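Local coordinates for protein minor fimbrium subunit Mfa5 (PDB 6TO1) that serves as an accessory subunit of the minor fimbriae, surface pili that mediate biofilm formation and adhesion to host cells and other oral bacteria, at residues Val129-Gln134 against Val175-Glu180; Ser148-Gly153 against Lys197-Thr202; Asp567-Ser572 against Ser595-Asn600. All coordinates share one frame; numbering follows the deposited sequence.

Interaction 1: residues Val129-Gln134 against Val175-Glu180; sequences VMVIDQ and VSYDHE
Strands 126-133 and 170-177, the two strands of a beta-alpha-beta unit in the von Willebrand factor A domain, pair in parallel here, with V131 beside V175, I132 beside S176 and D133 beside Y177. The ladder starts with V175 N donating to M130 O at 2.8 Å and goes on with I132 N to V175 O and Y177 N to I132 O; past the last bridge, Q134 N still donates to Y177 O. On the face carrying V131, V175 and Y177, V131 CG1 lies 3.8 Å from Y177 CD2. The Y177 side chain leaves with CG wedged between backbone N and carbonyl carbon (chi1 68°), which swings the ring across to its partner strand. D133 CA then sits over one face, 3.9 Å from the Y177 ring centroid and 23° off the normal, a CH-pi contact. Further on, Q134 NE2 reaches D178 OD2 at 3.0 Å in a nearly straight bond (167°), with amide and carboxylate almost coplanar; H182 also bonds that oxygen. One water joins Q134 OE1 to S176 OG, 2.8 Å from each. D133 heads the DxSxS sequence whose serines, S135 and S137, bind magnesium with T207. Its own side chain lies about 4 Å from the ion and is hydrogen-bonded to S135 and S234, consistent with a second-shell carboxylate that helps to position S135 in the metal-ion-dependent adhesion site.

Interaction 2: residues Ser148-Gly153 against Lys197-Thr202; sequences SAIASG and KIRALT
I150 on helix 143-160 packs against I198 near the end of helix 191-199 and against L201 in the turn that follows. No hydrogen bond crosses the contact, which buries 257 Å² in all and rests on van der Waals packing. Its tight part is a reciprocal fit of the two isoleucines, each laying a branch on the other's backbone: I150 CG1 comes to 3.3 Å from I198 O, while I198 CG2 lies 3.5 Å from I150 O. The CG2 of I198 stands opposite its backbone N, and its other branch carries on extended (chi2 174°), so that CD1 meets the bare backbone of G153, 3.8 Å from G153 C. I150 and L201 run past each other in opposite directions, with I150 CG1 at 3.9 Å from L201 CD1. The loose side is at R199, an exposed residue whose side chain sets off away from helix 143-160. There I150 CG2 meets R199 CA at 4.0 Å and R199 CG at 4.3 Å, and the guanidinium NH1 bonds instead to Q154, one residue beyond G153. From the buried side, I198 also meets V157 of helix 143-160 and L174 of strand 170-177, whereas L201 reaches I132 of strand 126-133 and S176 of strand 170-177. The contact thus joins helix 143-160 to the end of helix 191-199 over the face of the central sheet that carries I132, L174 and S176.

Interaction 3: residues Asp567-Ser572 against Ser595-Asn600; sequences DFFLPS and SVPPTN
T599 OG1 is held by two groups: it donates to N600 OD1 at 2.8 Å, tilted 23° from the carbonyl plane of that amide, and it meets the Y537 hydroxyl. That hydroxyl lies within hydrogen-bonding reach of both T599 OG1 and D567 OD2 and links them, while R535 makes a second bridge, its NE in a salt bridge with D567 OD1 and its NH1 bonded to P597 O. No hydrogen bond runs directly from one segment to the other, so the polar link between them passes through these two side chains. The direct contact is mainly apolar and centres on the F569 ring. With CG opposite the backbone N (chi1 164°), the phenyl group extends toward V596. V596 CG2 sits 3.9 Å from the F569 ring centroid and 12° off the normal, a well-centred CH-pi contact. On the opposite face P571 N lies 3.6 Å above the F569 plane, so V596 of the other segment lies over the centre of one face and P571 N of the ring's own segment toward the rim of the other. P597 CD approaches obliquely, 3.9 Å from F569 CE1, and S595 O likewise, 3.6 Å from F569 CZ. Strand 565-568 pairs antiparallel with strand 530-539, and strand 592-596 with strand 624-628; F569, just after the first of these, packs on V596 at the end of strand 592-596, and so joins the neighbourhoods of the two strand pairings at the surface.

Interactions 1 and 2 belong to one von Willebrand factor A domain and touch, their centres about 11 Å apart. Their segments alternate along the chain: strand 126-133, helix 143-160, strand 170-177, then helix 191-199 and its turn. L201 packs against the paired strands, and Q134 OE1 probably accepts a hydrogen bond from T202 N, so the sheet pairing and the helix packing are directly joined; the magnesium ion lies close to D133 of interaction 1. Interaction 3 comes much later in the chain, in a separate all-beta region on the other side of the chain's centre, about 95 Å from interaction 1 and about 92 Å from interaction 2 between centres. That spread reflects the elongated build of this fimbrial subunit.

Interaction 1: residues Val129-Gln134 against Val175-Glu180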
# COMPACT_ATOMS: atom_id res chain seq x y z
N VAL A 129 -10.78 11.76 -20.40
CA VAL A 129 -11.36 12.06 -21.69
C VAL A 129 -10.61 13.24 -22.28
O VAL A 129 -10.62 14.34 -21.71
CB VAL A 129 -12.87 12.40 -21.64
CG1 VAL A 129 -13.36 12.58 -23.10
CG2 VAL A 129 -13.65 11.35 -20.91
N MET A 130 -9.96 13.01 -23.41
CA MET A 130 -9.28 14.07 -24.14
C MET A 130 -10.26 14.66 -25.14
O MET A 130 -10.96 13.92 -25.84
CB MET A 130 -8.05 13.53 -24.86
CG MET A 130 -6.96 13.05 -23.92
SD MET A 130 -5.59 12.33 -24.85
CE MET A 130 -4.87 13.77 -25.63
N VAL A 131 -10.29 15.99 -25.22
CA VAL A 131 -11.22 16.75 -26.08
C VAL A 131 -10.40 17.73 -26.91
O VAL A 131 -9.81 18.68 -26.36
CB VAL A 131 -12.27 17.51 -25.24
CG1 VAL A 131 -13.30 18.19 -26.11
CG2 VAL A 131 -12.91 16.55 -24.24
N ILE A 132 -10.38 17.54 -28.24
CA ILE A 132 -9.50 18.31 -29.11
C ILE A 132 -10.32 19.14 -30.10
O ILE A 132 -11.14 18.61 -30.85
CB ILE A 132 -8.49 17.41 -29.86
CG1 ILE A 132 -7.80 16.46 -28.87
CG2 ILE A 132 -7.44 18.26 -30.60
CD1 ILE A 132 -6.68 15.61 -29.47
N ASP A 133 -10.05 20.45 -30.09
CA ASP A 133 -10.55 21.45 -31.04
C ASP A 133 -9.93 21.23 -32.41
O ASP A 133 -8.71 21.36 -32.55
CB ASP A 133 -10.15 22.79 -30.43
CG ASP A 133 -10.62 24.00 -31.19
OD1 ASP A 133 -11.07 23.93 -32.35
OD2 ASP A 133 -10.48 25.08 -30.58
N GLN A 134 -10.73 20.82 -33.40
CA GLN A 134 -10.29 20.77 -34.80
C GLN A 134 -11.03 21.80 -35.65
O GLN A 134 -11.32 21.57 -36.83
CB GLN A 134 -10.43 19.36 -35.39
CG GLN A 134 -11.82 18.80 -35.51
CD GLN A 134 -11.89 17.53 -36.39
OE1 GLN A 134 -10.91 16.79 -36.53
NE2 GLN A 134 -13.04 17.29 -36.99
N VAL A 175 -12.46 12.66 -27.81
CA VAL A 175 -13.45 13.49 -28.48
C VAL A 175 -12.72 14.55 -29.33
O VAL A 175 -11.75 15.15 -28.89
CB VAL A 175 -14.36 14.19 -27.44
CG1 VAL A 175 -15.30 15.17 -28.15
CG2 VAL A 175 -15.17 13.18 -26.63
N SER A 176 -13.22 14.79 -30.54
CA SER A 176 -12.81 15.96 -31.30
C SER A 176 -14.06 16.80 -31.54
O SER A 176 -15.19 16.32 -31.37
CB SER A 176 -12.15 15.60 -32.63
OG SER A 176 -13.10 15.05 -33.53
N TYR A 177 -13.87 18.06 -31.90
CA TYR A 177 -15.03 18.85 -32.21
C TYR A 177 -14.69 19.98 -33.17
O TYR A 177 -13.57 20.49 -33.21
CB TYR A 177 -15.70 19.43 -30.95
CG TYR A 177 -14.89 20.49 -30.23
CD1 TYR A 177 -15.08 21.84 -30.48
CD2 TYR A 177 -13.96 20.14 -29.27
CE1 TYR A 177 -14.36 22.80 -29.82
CE2 TYR A 177 -13.23 21.09 -28.62
CZ TYR A 177 -13.44 22.42 -28.89
OH TYR A 177 -12.71 23.38 -28.20
N ASP A 178 -15.69 20.33 -33.94
CA ASP A 178 -15.71 21.53 -34.76
C ASP A 178 -17.06 22.20 -34.50
O ASP A 178 -17.33 22.65 -33.38
CB ASP A 178 -15.48 21.20 -36.24
CG ASP A 178 -16.25 19.99 -36.72
OD1 ASP A 178 -17.47 20.11 -36.96
OD2 ASP A 178 -15.61 18.90 -36.86
N HIS A 179 -17.92 22.31 -35.52
CA HIS A 179 -19.26 22.81 -35.24
C HIS A 179 -20.13 21.77 -34.56
O HIS A 179 -21.24 22.11 -34.14
CB HIS A 179 -19.96 23.33 -36.51
CG HIS A 179 -20.04 22.34 -37.63
ND1 HIS A 179 -19.06 22.25 -38.60
CD2 HIS A 179 -20.95 21.39 -37.92
CE1 HIS A 179 -19.39 21.30 -39.46
NE2 HIS A 179 -20.53 20.76 -39.07
N GLU A 180 -19.65 20.54 -34.39
CA GLU A 180 -20.32 19.50 -33.63
C GLU A 180 -19.24 18.59 -33.05
O GLU A 180 -18.13 18.54 -33.57
CB GLU A 180 -21.30 18.71 -34.51
CG GLU A 180 -20.55 17.96 -35.56
CD GLU A 180 -21.40 17.39 -36.66
OE1 GLU A 180 -22.62 17.22 -36.46
OE2 GLU A 180 -20.82 17.08 -37.73
O HOH W 1 -11.78 14.19 -35.85

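Interaction 2: residues Ser148-Gly153 against Lys197-Thr202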
# COMPACT_ATOMS: atom_id res chain seq x y z
N SER A 148 0.34 21.07 -33.67
CA SER A 148 0.85 20.93 -32.31
C SER A 148 -0.11 20.13 -31.44
O SER A 148 0.32 19.34 -30.59
CB SER A 148 1.09 22.31 -31.68
OG SER A 148 1.55 22.19 -30.36
N ALA A 149 -1.42 20.32 -31.63
CA ALA A 149 -2.38 19.50 -30.90
C ALA A 149 -2.21 18.02 -31.25
O ALA A 149 -2.32 17.15 -30.38
CB ALA A 149 -3.80 19.96 -31.22
N ILE A 150 -1.96 17.72 -32.53
CA ILE A 150 -1.80 16.33 -32.97
C ILE A 150 -0.53 15.72 -32.39
O ILE A 150 -0.53 14.58 -31.91
CB ILE A 150 -1.80 16.28 -34.51
CG1 ILE A 150 -3.21 16.49 -35.05
CG2 ILE A 150 -1.22 14.97 -35.02
CD1 ILE A 150 -3.27 16.75 -36.55
N ALA A 151 0.57 16.47 -32.44
CA ALA A 151 1.83 15.96 -31.90
C ALA A 151 1.75 15.81 -30.38
O ALA A 151 2.16 14.77 -29.83
CB ALA A 151 2.97 16.90 -32.28
N SER A 152 1.22 16.83 -29.68
CA SER A 152 1.20 16.79 -28.23
C SER A 152 0.15 15.80 -27.73
O SER A 152 0.36 15.15 -26.70
CB SER A 152 0.94 18.19 -27.64
OG SER A 152 -0.29 18.74 -28.08
N GLY A 153 -0.97 15.66 -28.44
CA GLY A 153 -1.98 14.71 -28.01
C GLY A 153 -1.45 13.29 -28.05
O GLY A 153 -1.72 12.49 -27.15
N LYS A 197 -6.43 8.07 -34.42
CA LYS A 197 -7.54 9.01 -34.49
C LYS A 197 -7.06 10.45 -34.35
O LYS A 197 -7.59 11.35 -35.00
CB LYS A 197 -8.57 8.67 -33.43
CG LYS A 197 -9.24 7.33 -33.61
CD LYS A 197 -10.07 7.31 -34.87
CE LYS A 197 -10.85 6.00 -34.99
NZ LYS A 197 -11.61 5.97 -36.27
N ILE A 198 -6.06 10.68 -33.49
CA ILE A 198 -5.52 12.03 -33.32
C ILE A 198 -4.84 12.49 -34.59
O ILE A 198 -4.98 13.65 -35.00
CB ILE A 198 -4.56 12.06 -32.11
CG1 ILE A 198 -5.32 11.73 -30.82
CG2 ILE A 198 -3.84 13.38 -32.05
CD1 ILE A 198 -4.42 11.60 -29.63
N ARG A 199 -4.10 11.59 -35.26
CA ARG A 199 -3.44 11.96 -36.51
C ARG A 199 -4.43 12.28 -37.61
O ARG A 199 -4.07 12.98 -38.57
CB ARG A 199 -2.50 10.84 -36.98
CG ARG A 199 -1.23 10.78 -36.16
CD ARG A 199 -0.16 9.91 -36.84
NE ARG A 199 -0.70 8.59 -37.12
CZ ARG A 199 -0.62 7.57 -36.28
NH1 ARG A 199 -0.01 7.71 -35.11
NH2 ARG A 199 -1.14 6.40 -36.62
N ALA A 200 -5.68 11.83 -37.50
CA ALA A 200 -6.65 12.09 -38.55
C ALA A 200 -7.47 13.37 -38.34
O ALA A 200 -8.41 13.62 -39.10
CB ALA A 200 -7.62 10.92 -38.69
N LEU A 201 -7.15 14.16 -37.31
CA LEU A 201 -7.84 15.42 -37.08
C LEU A 201 -7.64 16.33 -38.29
O LEU A 201 -6.56 16.39 -38.87
CB LEU A 201 -7.30 16.11 -35.83
CG LEU A 201 -7.48 15.43 -34.48
CD1 LEU A 201 -6.76 16.30 -33.42
CD2 LEU A 201 -8.94 15.24 -34.12
N THR A 202 -8.68 17.10 -38.62
CA THR A 202 -8.65 17.95 -39.78
C THR A 202 -9.50 19.19 -39.52
O THR A 202 -10.55 19.08 -38.87
CB THR A 202 -9.17 17.17 -41.00
OG1 THR A 202 -8.88 17.87 -42.20
CG2 THR A 202 -10.66 16.97 -40.88

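Interaction 3: residues Asp567-Ser572 against Ser595-Asn600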
# COMPACT_ATOMS: atom_id res chain seq x y z
N ASP A 567 27.79 -33.16 37.54
CA ASP A 567 28.55 -32.95 36.32
C ASP A 567 27.75 -33.50 35.14
O ASP A 567 26.68 -34.08 35.31
CB ASP A 567 29.97 -33.56 36.39
CG ASP A 567 29.98 -35.09 36.57
OD1 ASP A 567 29.07 -35.78 36.10
OD2 ASP A 567 30.94 -35.60 37.16
N PHE A 568 28.28 -33.32 33.94
CA PHE A 568 27.63 -33.77 32.73
C PHE A 568 28.39 -34.94 32.12
O PHE A 568 29.62 -35.04 32.26
CB PHE A 568 27.53 -32.65 31.70
CG PHE A 568 26.60 -31.57 32.10
CD1 PHE A 568 27.06 -30.46 32.78
CD2 PHE A 568 25.24 -31.66 31.82
CE1 PHE A 568 26.20 -29.45 33.16
CE2 PHE A 568 24.37 -30.64 32.21
CZ PHE A 568 24.86 -29.54 32.88
N PHE A 569 27.64 -35.78 31.43
CA PHE A 569 28.15 -36.95 30.72
C PHE A 569 28.15 -36.67 29.23
O PHE A 569 27.14 -36.22 28.68
CB PHE A 569 27.29 -38.18 31.01
CG PHE A 569 27.51 -39.33 30.03
CD1 PHE A 569 28.55 -40.22 30.21
CD2 PHE A 569 26.65 -39.51 28.96
CE1 PHE A 569 28.74 -41.27 29.31
CE2 PHE A 569 26.84 -40.54 28.06
CZ PHE A 569 27.88 -41.44 28.24
N LEU A 570 29.26 -37.00 28.57
CA LEU A 570 29.38 -36.90 27.12
C LEU A 570 29.78 -38.24 26.55
O LEU A 570 30.86 -38.76 26.89
CB LEU A 570 30.40 -35.82 26.76
CG LEU A 570 30.24 -35.15 25.41
CD1 LEU A 570 28.91 -34.43 25.30
CD2 LEU A 570 31.39 -34.17 25.18
N PRO A 571 28.98 -38.85 25.70
CA PRO A 571 29.33 -40.17 25.15
C PRO A 571 30.41 -40.03 24.09
O PRO A 571 30.83 -38.93 23.75
CB PRO A 571 28.00 -40.65 24.56
CG PRO A 571 27.35 -39.36 24.12
CD PRO A 571 27.80 -38.27 25.03
N SER A 572 30.87 -41.17 23.60
CA SER A 572 31.80 -41.19 22.48
C SER A 572 31.04 -41.12 21.16
O SER A 572 29.83 -41.35 21.09
CB SER A 572 32.68 -42.43 22.53
OG SER A 572 33.89 -42.16 23.21
N SER A 595 25.14 -45.41 28.14
CA SER A 595 25.70 -46.14 29.28
C SER A 595 26.53 -45.18 30.11
O SER A 595 27.62 -44.75 29.70
CB SER A 595 26.52 -47.34 28.79
OG SER A 595 27.12 -48.02 29.88
N VAL A 596 26.01 -44.78 31.26
CA VAL A 596 26.54 -43.64 31.99
C VAL A 596 27.21 -44.15 33.26
O VAL A 596 26.53 -44.74 34.12
CB VAL A 596 25.44 -42.62 32.34
CG1 VAL A 596 26.03 -41.49 33.09
CG2 VAL A 596 24.79 -42.17 31.04
N PRO A 597 28.51 -43.92 33.44
CA PRO A 597 29.16 -44.29 34.70
C PRO A 597 29.34 -43.08 35.59
O PRO A 597 29.40 -41.94 35.10
CB PRO A 597 30.51 -44.84 34.22
CG PRO A 597 30.87 -43.84 33.12
CD PRO A 597 29.51 -43.39 32.49
N PRO A 598 29.47 -43.27 36.90
CA PRO A 598 29.88 -42.16 37.75
C PRO A 598 31.33 -41.77 37.45
O PRO A 598 32.14 -42.59 37.02
CB PRO A 598 29.73 -42.71 39.17
CG PRO A 598 29.95 -44.19 39.01
CD PRO A 598 29.45 -44.57 37.61
N THR A 599 31.65 -40.50 37.67
CA THR A 599 33.04 -40.08 37.47
C THR A 599 33.96 -40.77 38.47
O THR A 599 35.13 -41.02 38.16
CB THR A 599 33.19 -38.57 37.58
OG1 THR A 599 32.67 -38.10 38.82
CG2 THR A 599 32.43 -37.93 36.45
N ASN A 600 33.47 -41.09 39.66
CA ASN A 600 34.29 -41.81 40.62
C ASN A 600 33.41 -42.69 41.48
O ASN A 600 32.23 -42.43 41.64
CB ASN A 600 35.09 -40.87 41.53
CG ASN A 600 34.30 -39.68 41.96
OD1 ASN A 600 33.44 -39.18 41.24
ND2 ASN A 600 34.59 -39.19 43.15